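Local coordinates for cytochrome C-type biogenesis protein ccmF (Thermus thermophilus, PDB 6ZMQ), which serves as a membrane-bound heme lyase in cytochrome c maturation, carrying a heme b and probably helping to attach heme to apocytochrome c, at residues A[361-366]-A[426-431]; A[560-565]-A[578-583]. All blocks are in the same frame, centred on the assembly; numbering follows the deposited sequence.

Contact 1 of 2, residues A[361-366]-A[426-431]; sequences SREGAL and LPWRRA. With HEM (protoporphyrin IX containing Fe), chain B.
Glu363 OE1 accepts the backbone N-H of Arg429 on its syn lone pair, at 2.6 Å from Arg429 N and with a nearly straight N-H...O angle of 167°. The other oxygen of this buried carboxylate, OE2, pairs with Arg284 in a salt bridge, so one acidic group ties the 426-431 loop to helix 266-284. OE1 also lies in the plane of the Trp428 indole, at its edge, 3.3 Å from Trp428 CE3, with carboxylate and ring nearly perpendicular. Arg362 takes one face of the same indole. CG anti to the backbone N (chi1 -180°) carries the chain out to the ring, where a bend at chi3 (-68°) takes it across the face. Arg362 CD sits 3.6 Å from the centroid of the Trp428 six-membered ring in a CH-pi contact. Arg362 CZ lies 4.4 Å from the centroid of the Trp428 five-membered ring, over its face, as a cation-pi partner, while Arg362 NH2 donates to Pro424 O. All this gathers at the first turn of helix 362-384, against which the loop after helix 402-422 packs. Arg362 N donates to Pro427 O at 3.2 Å, from above the carbonyl plane. Ser361 sits at the N-cap position without a side-chain capping bond. On the apolar side Leu426 CD1 lies 4.1 Å from Ala365 CB, and the next residue, Leu366, brings CD2 to 3.3 Å from the heme meso carbon CHB.

Contact 2 of 2, residues A[560-565]-A[578-583]; sequences RFAVEA and RLHFYP
A beta hairpin made of strands 561-566 and 578-581 forms the two inner strands of a four-stranded antiparallel sheet. The axes of their short segments run 143° apart, 4.9 Å at closest approach. Val563 N donates to Phe581 O at 3.0 Å, nearly straight at 168°, whereas the bond from Ala565 N to Leu579 O is weak. Outward, Ala562 bonds to Leu555 and His580 to Val594 through their backbones, joining the hairpin to both outer strands. On one face Val563 CG2 packs against Phe581 CB at 3.7 Å, and Ala565 CB against Leu579 CD2 at 3.9 Å. On the other, Glu564 OE2 comes over the face of the His580 ring, 3.5 Å from His580 CE1. Arg560 folds back over Tyr582: its chain bends at chi2, Arg560 CD makes a CH-pi contact 4.0 Å from the centroid of the Tyr582 ring, and the guanidinium, tilted 32° from that ring, has Tyr582 CZ over its centre. The Arg560 guanidinium thus has two partners, a salt bridge to Glu557 and the aromatic face of Tyr582, which probably limit its freedom to swing.

The two contacts lie on opposite sides of the chain's centre, each centred about 30 Å from it; their own centres are 57 Å apart and their nearest atoms about 44 Å, so they do not touch. Contact 1 belongs to the helical membrane part and borders the heme: the Arg362 side chain is about 9 Å from that of the axial ligand His276, and the Trp428 side chain about 9 Å from that of heme-binding Arg502. Contact 2 is in the beta-rich part at the other end of the molecule, away from the heme and lipid sites. Both come from the C-terminal half of the chain, contact 1 ahead of contact 2 in sequence.

Contact 1 of 2, residues A[361-366]-A[426-431]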
loop_
_atom_site.group_PDB
_atom_site.type_symbol
_atom_site.label_atom_id
_atom_site.label_comp_id
_atom_site.label_asym_id
_atom_site.label_seq_id
_atom_site.Cartn_x
_atom_site.Cartn_y
_atom_site.Cartn_z
ATOM N N SER A 361 -22.631 15.790 14.001
ATOM C CA SER A 361 -22.830 16.156 12.612
ATOM C C SER A 361 -22.089 15.182 11.699
ATOM O O SER A 361 -21.519 14.187 12.155
ATOM C CB SER A 361 -22.369 17.593 12.422
ATOM O OG SER A 361 -23.076 18.434 13.315
ATOM N N ARG A 362 -22.078 15.473 10.394
ATOM C CA ARG A 362 -21.252 14.699 9.472
ATOM C C ARG A 362 -19.769 14.983 9.717
ATOM O O ARG A 362 -18.928 14.089 9.577
ATOM C CB ARG A 362 -21.670 14.998 8.023
ATOM C CG ARG A 362 -20.884 14.237 6.950
ATOM C CD ARG A 362 -21.161 14.694 5.514
ATOM N NE ARG A 362 -22.508 14.393 5.037
ATOM C CZ ARG A 362 -23.050 14.956 3.963
ATOM N NH1 ARG A 362 -22.356 15.838 3.255
ATOM N NH2 ARG A 362 -24.278 14.631 3.588
ATOM N N GLU A 363 -19.440 16.213 10.139
ATOM C CA GLU A 363 -18.079 16.546 10.569
ATOM C C GLU A 363 -17.675 15.781 11.822
ATOM O O GLU A 363 -16.529 15.331 11.937
ATOM C CB GLU A 363 -17.959 18.045 10.848
ATOM C CG GLU A 363 -18.161 18.935 9.662
ATOM C CD GLU A 363 -19.439 19.748 9.784
ATOM O OE1 GLU A 363 -20.515 19.123 9.910
ATOM O OE2 GLU A 363 -19.378 20.994 9.734
ATOM N N GLY A 364 -18.596 15.650 12.781
ATOM C CA GLY A 364 -18.298 14.910 13.998
ATOM C C GLY A 364 -18.139 13.422 13.754
ATOM O O GLY A 364 -17.284 12.768 14.362
ATOM N N ALA A 365 -18.951 12.875 12.845
ATOM C CA ALA A 365 -18.828 11.472 12.468
ATOM C C ALA A 365 -17.534 11.210 11.704
ATOM O O ALA A 365 -16.854 10.210 11.973
ATOM C CB ALA A 365 -20.044 11.044 11.648
ATOM N N LEU A 366 -17.155 12.112 10.780
ATOM C CA LEU A 366 -15.913 11.919 10.029
ATOM C C LEU A 366 -14.692 12.104 10.919
ATOM O O LEU A 366 -13.689 11.400 10.760
ATOM C CB LEU A 366 -15.797 12.870 8.832
ATOM C CG LEU A 366 -16.634 12.907 7.537
ATOM C CD1 LEU A 366 -15.788 13.383 6.347
ATOM C CD2 LEU A 366 -17.378 11.647 7.199
ATOM N N LEU A 426 -25.915 12.230 7.739
ATOM C CA LEU A 426 -26.031 13.343 8.653
ATOM C C LEU A 426 -25.796 14.656 7.912
ATOM O O LEU A 426 -24.973 14.720 6.991
ATOM C CB LEU A 426 -25.016 13.224 9.799
ATOM C CG LEU A 426 -25.182 12.065 10.786
ATOM C CD1 LEU A 426 -24.029 12.026 11.770
ATOM C CD2 LEU A 426 -26.497 12.193 11.534
ATOM N N PRO A 427 -26.511 15.712 8.275
ATOM C CA PRO A 427 -26.242 17.025 7.689
ATOM C C PRO A 427 -25.026 17.685 8.326
ATOM O O PRO A 427 -24.561 17.300 9.400
ATOM C CB PRO A 427 -27.525 17.806 7.993
ATOM C CG PRO A 427 -27.966 17.229 9.293
ATOM C CD PRO A 427 -27.698 15.748 9.150
ATOM N N TRP A 428 -24.504 18.688 7.621
ATOM C CA TRP A 428 -23.335 19.423 8.087
ATOM C C TRP A 428 -23.687 20.337 9.265
ATOM O O TRP A 428 -24.736 20.993 9.255
ATOM C CB TRP A 428 -22.763 20.275 6.957
ATOM C CG TRP A 428 -22.136 19.580 5.752
ATOM C CD1 TRP A 428 -22.585 19.631 4.463
ATOM C CD2 TRP A 428 -20.916 18.820 5.713
ATOM N NE1 TRP A 428 -21.743 18.922 3.635
ATOM C CE2 TRP A 428 -20.712 18.415 4.378
ATOM C CE3 TRP A 428 -19.996 18.421 6.678
ATOM C CZ2 TRP A 428 -19.619 17.638 3.988
ATOM C CZ3 TRP A 428 -18.905 17.649 6.288
ATOM C CH2 TRP A 428 -18.726 17.271 4.956
ATOM N N ARG A 429 -22.772 20.376 10.253
ATOM C CA ARG A 429 -22.770 21.179 11.504
ATOM C C ARG A 429 -24.141 21.318 12.177
ATOM O O ARG A 429 -24.692 22.411 12.320
ATOM C CB ARG A 429 -22.125 22.561 11.336
ATOM C CG ARG A 429 -21.438 22.956 12.668
ATOM C CD ARG A 429 -20.185 23.816 12.616
ATOM N NE ARG A 429 -19.887 24.288 13.972
ATOM C CZ ARG A 429 -19.010 25.237 14.288
ATOM N NH1 ARG A 429 -18.325 25.860 13.341
ATOM N NH2 ARG A 429 -18.827 25.568 15.560
ATOM N N ARG A 430 -24.682 20.182 12.597
ATOM C CA ARG A 430 -25.950 20.145 13.313
ATOM C C ARG A 430 -25.712 20.145 14.824
ATOM O O ARG A 430 -24.719 19.596 15.312
ATOM C CB ARG A 430 -26.721 18.897 12.900
ATOM C CG ARG A 430 -28.144 18.757 13.401
ATOM C CD ARG A 430 -28.777 17.453 12.935
ATOM N NE ARG A 430 -28.359 16.331 13.782
ATOM C CZ ARG A 430 -27.343 15.503 13.531
ATOM N NH1 ARG A 430 -26.629 15.605 12.418
ATOM N NH2 ARG A 430 -27.054 14.539 14.393
ATOM N N ALA A 431 -26.635 20.774 15.563
ATOM C CA ALA A 431 -26.572 20.794 17.026
ATOM C C ALA A 431 -26.773 19.402 17.622
ATOM O O ALA A 431 -25.918 18.901 18.360
ATOM C CB ALA A 431 -27.610 21.771 17.583
HETATM C CHA HEM B . -15.295 9.702 0.619
HETATM C CHB HEM B . -17.327 9.091 5.035
HETATM C CHC HEM B . -14.361 5.260 5.854
HETATM C CHD HEM B . -12.744 5.662 1.270
HETATM C C1A HEM B . -16.070 9.832 1.761
HETATM C C2A HEM B . -17.015 10.879 1.941
HETATM C C3A HEM B . -17.583 10.716 3.170
HETATM C C4A HEM B . -17.009 9.582 3.774
HETATM C CMA HEM B . -18.637 11.585 3.793
HETATM C CAA HEM B . -17.349 11.985 0.952
HETATM C CBA HEM B . -18.294 11.491 -0.160
HETATM C CGA HEM B . -19.632 11.076 0.399
HETATM O O1A HEM B . -20.020 9.893 0.267
HETATM O O2A HEM B . -20.347 11.916 0.992
HETATM C C1B HEM B . -16.651 7.999 5.618
HETATM C C2B HEM B . -16.814 7.620 6.971
HETATM C C3B HEM B . -15.998 6.559 7.216
HETATM C C4B HEM B . -15.284 6.295 5.968
HETATM C CMB HEM B . -17.733 8.256 7.967
HETATM C CAB HEM B . -15.818 5.822 8.472
HETATM C CBB HEM B . -14.644 6.256 9.280
HETATM C C1C HEM B . -13.734 4.997 4.656
HETATM C C2C HEM B . -13.012 3.839 4.364
HETATM C C3C HEM B . -12.572 3.978 3.070
HETATM C C4C HEM B . -13.026 5.215 2.556
HETATM C CMC HEM B . -12.734 2.657 5.257
HETATM C CAC HEM B . -11.763 3.006 2.357
HETATM C CBC HEM B . -12.411 2.054 1.424
HETATM C C1D HEM B . -13.245 6.840 0.693
HETATM C C2D HEM B . -12.857 7.372 -0.618
HETATM C C3D HEM B . -13.566 8.506 -0.815
HETATM C C4D HEM B . -14.404 8.654 0.397
HETATM C CMD HEM B . -11.854 6.768 -1.563
HETATM C CAD HEM B . -13.515 9.426 -2.024
HETATM C CBD HEM B . -12.728 10.690 -1.656
HETATM C CGD HEM B . -12.480 11.636 -2.808
HETATM O O1D HEM B . -13.126 12.703 -2.921
HETATM O O2D HEM B . -11.603 11.366 -3.648
HETATM N NA HEM B . -16.079 9.066 2.911
HETATM N NB HEM B . -15.718 7.193 5.070
HETATM N NC HEM B . -13.763 5.800 3.548
HETATM N ND HEM B . -14.154 7.634 1.224
HETATM FE FE HEM B . -15.036 7.344 3.106
#

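Contact 2 of 2, residues A[560-565]-A[578-583]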
loop_
_atom_site.group_PDB
_atom_site.type_symbol
_atom_site.label_atom_id
_atom_site.label_comp_id
_atom_site.label_asym_id
_atom_site.label_seq_id
_atom_site.Cartn_x
_atom_site.Cartn_y
_atom_site.Cartn_z
ATOM N N ARG A 560 14.102 -23.574 -11.480
ATOM C CA ARG A 560 13.444 -24.409 -10.497
ATOM C C ARG A 560 12.821 -25.600 -11.205
ATOM O O ARG A 560 12.393 -25.536 -12.375
ATOM C CB ARG A 560 12.415 -23.662 -9.619
ATOM C CG ARG A 560 11.400 -22.686 -10.223
ATOM C CD ARG A 560 10.185 -23.333 -10.885
ATOM N NE ARG A 560 9.125 -22.340 -11.039
ATOM C CZ ARG A 560 7.927 -22.571 -11.568
ATOM N NH1 ARG A 560 7.598 -23.779 -12.013
ATOM N NH2 ARG A 560 7.041 -21.588 -11.633
ATOM N N PHE A 561 12.972 -26.709 -10.497
ATOM C CA PHE A 561 12.386 -28.003 -10.759
ATOM C C PHE A 561 11.138 -28.065 -9.897
ATOM O O PHE A 561 11.154 -27.607 -8.748
ATOM C CB PHE A 561 13.374 -29.110 -10.372
ATOM C CG PHE A 561 14.681 -29.074 -11.143
ATOM C CD1 PHE A 561 15.757 -28.290 -10.715
ATOM C CD2 PHE A 561 14.827 -29.806 -12.308
ATOM C CE1 PHE A 561 16.947 -28.247 -11.434
ATOM C CE2 PHE A 561 16.019 -29.784 -13.021
ATOM C CZ PHE A 561 17.075 -28.999 -12.590
ATOM N N ALA A 562 10.052 -28.571 -10.453
ATOM C CA ALA A 562 8.788 -28.558 -9.742
ATOM C C ALA A 562 8.305 -29.977 -9.490
ATOM O O ALA A 562 8.558 -30.891 -10.280
ATOM C CB ALA A 562 7.743 -27.772 -10.531
ATOM N N VAL A 563 7.609 -30.160 -8.370
ATOM C CA VAL A 563 7.023 -31.455 -8.052
ATOM C C VAL A 563 5.572 -31.290 -7.623
ATOM O O VAL A 563 5.122 -30.205 -7.232
ATOM C CB VAL A 563 7.831 -32.248 -6.999
ATOM C CG1 VAL A 563 9.058 -32.904 -7.638
ATOM C CG2 VAL A 563 8.262 -31.334 -5.884
ATOM N N GLU A 564 4.849 -32.408 -7.697
ATOM C CA GLU A 564 3.407 -32.448 -7.872
ATOM C C GLU A 564 2.758 -33.315 -6.806
ATOM O O GLU A 564 3.404 -34.193 -6.239
ATOM C CB GLU A 564 3.065 -33.016 -9.274
ATOM C CG GLU A 564 3.296 -32.054 -10.419
ATOM C CD GLU A 564 2.337 -30.898 -10.422
ATOM O OE1 GLU A 564 1.244 -31.014 -9.826
ATOM O OE2 GLU A 564 2.703 -29.846 -10.977
ATOM N N ALA A 565 1.505 -33.007 -6.486
ATOM C CA ALA A 565 0.570 -33.957 -5.889
ATOM C C ALA A 565 -0.720 -33.900 -6.703
ATOM O O ALA A 565 -1.461 -32.913 -6.632
ATOM C CB ALA A 565 0.306 -33.647 -4.416
ATOM N N ARG A 578 -3.908 -30.253 -8.996
ATOM C CA ARG A 578 -2.451 -30.394 -8.973
ATOM C C ARG A 578 -1.799 -29.227 -8.234
ATOM O O ARG A 578 -1.419 -28.235 -8.865
ATOM C CB ARG A 578 -1.918 -30.467 -10.414
ATOM C CG ARG A 578 -2.237 -31.725 -11.252
ATOM C CD ARG A 578 -2.536 -31.324 -12.698
ATOM N NE ARG A 578 -3.053 -32.414 -13.521
ATOM C CZ ARG A 578 -2.276 -33.312 -14.123
ATOM N NH1 ARG A 578 -0.956 -33.196 -14.057
ATOM N NH2 ARG A 578 -2.807 -34.282 -14.853
ATOM N N LEU A 579 -1.607 -29.371 -6.920
ATOM C CA LEU A 579 -0.877 -28.399 -6.104
ATOM C C LEU A 579 0.624 -28.562 -6.303
ATOM O O LEU A 579 1.089 -29.611 -6.756
ATOM C CB LEU A 579 -1.212 -28.571 -4.626
ATOM C CG LEU A 579 -1.030 -30.014 -4.159
ATOM C CD1 LEU A 579 -0.661 -30.041 -2.734
ATOM C CD2 LEU A 579 -2.317 -30.815 -4.332
ATOM N N HIS A 580 1.403 -27.528 -5.954
ATOM C CA HIS A 580 2.760 -27.491 -6.471
ATOM C C HIS A 580 3.789 -27.451 -5.343
ATOM O O HIS A 580 3.454 -27.249 -4.173
ATOM C CB HIS A 580 2.885 -26.265 -7.356
ATOM C CG HIS A 580 3.675 -26.460 -8.607
ATOM N ND1 HIS A 580 3.078 -26.474 -9.850
ATOM C CD2 HIS A 580 5.006 -26.561 -8.830
ATOM C CE1 HIS A 580 4.002 -26.625 -10.780
ATOM N NE2 HIS A 580 5.179 -26.684 -10.188
ATOM N N PHE A 581 5.055 -27.655 -5.711
ATOM C CA PHE A 581 6.150 -27.517 -4.754
ATOM C C PHE A 581 7.424 -27.222 -5.521
ATOM O O PHE A 581 7.623 -27.787 -6.603
ATOM C CB PHE A 581 6.351 -28.802 -3.954
ATOM C CG PHE A 581 6.703 -28.584 -2.522
ATOM C CD1 PHE A 581 7.461 -27.495 -2.128
ATOM C CD2 PHE A 581 6.297 -29.496 -1.565
ATOM C CE1 PHE A 581 7.782 -27.307 -0.806
ATOM C CE2 PHE A 581 6.614 -29.307 -0.235
ATOM C CZ PHE A 581 7.362 -28.213 0.148
ATOM N N TYR A 582 8.313 -26.399 -4.964
ATOM C CA TYR A 582 9.613 -26.225 -5.598
ATOM C C TYR A 582 10.739 -26.580 -4.646
ATOM O O TYR A 582 10.985 -25.831 -3.691
ATOM C CB TYR A 582 9.837 -24.802 -6.089
ATOM C CG TYR A 582 8.725 -24.291 -6.919
ATOM C CD1 TYR A 582 8.347 -24.963 -8.069
ATOM C CD2 TYR A 582 8.108 -23.091 -6.606
ATOM C CE1 TYR A 582 7.330 -24.498 -8.843
ATOM C CE2 TYR A 582 7.116 -22.590 -7.399
ATOM C CZ TYR A 582 6.716 -23.304 -8.516
ATOM O OH TYR A 582 5.709 -22.833 -9.323
ATOM N N PRO A 583 11.761 -27.507 -5.016
ATOM C CA PRO A 583 13.342 -27.791 -4.560
ATOM C C PRO A 583 13.704 -26.597 -5.482
ATOM O O PRO A 583 13.702 -26.802 -6.655
ATOM C CB PRO A 583 13.444 -29.248 -4.972
ATOM C CG PRO A 583 12.063 -29.724 -4.770
ATOM C CD PRO A 583 11.395 -28.744 -5.678
#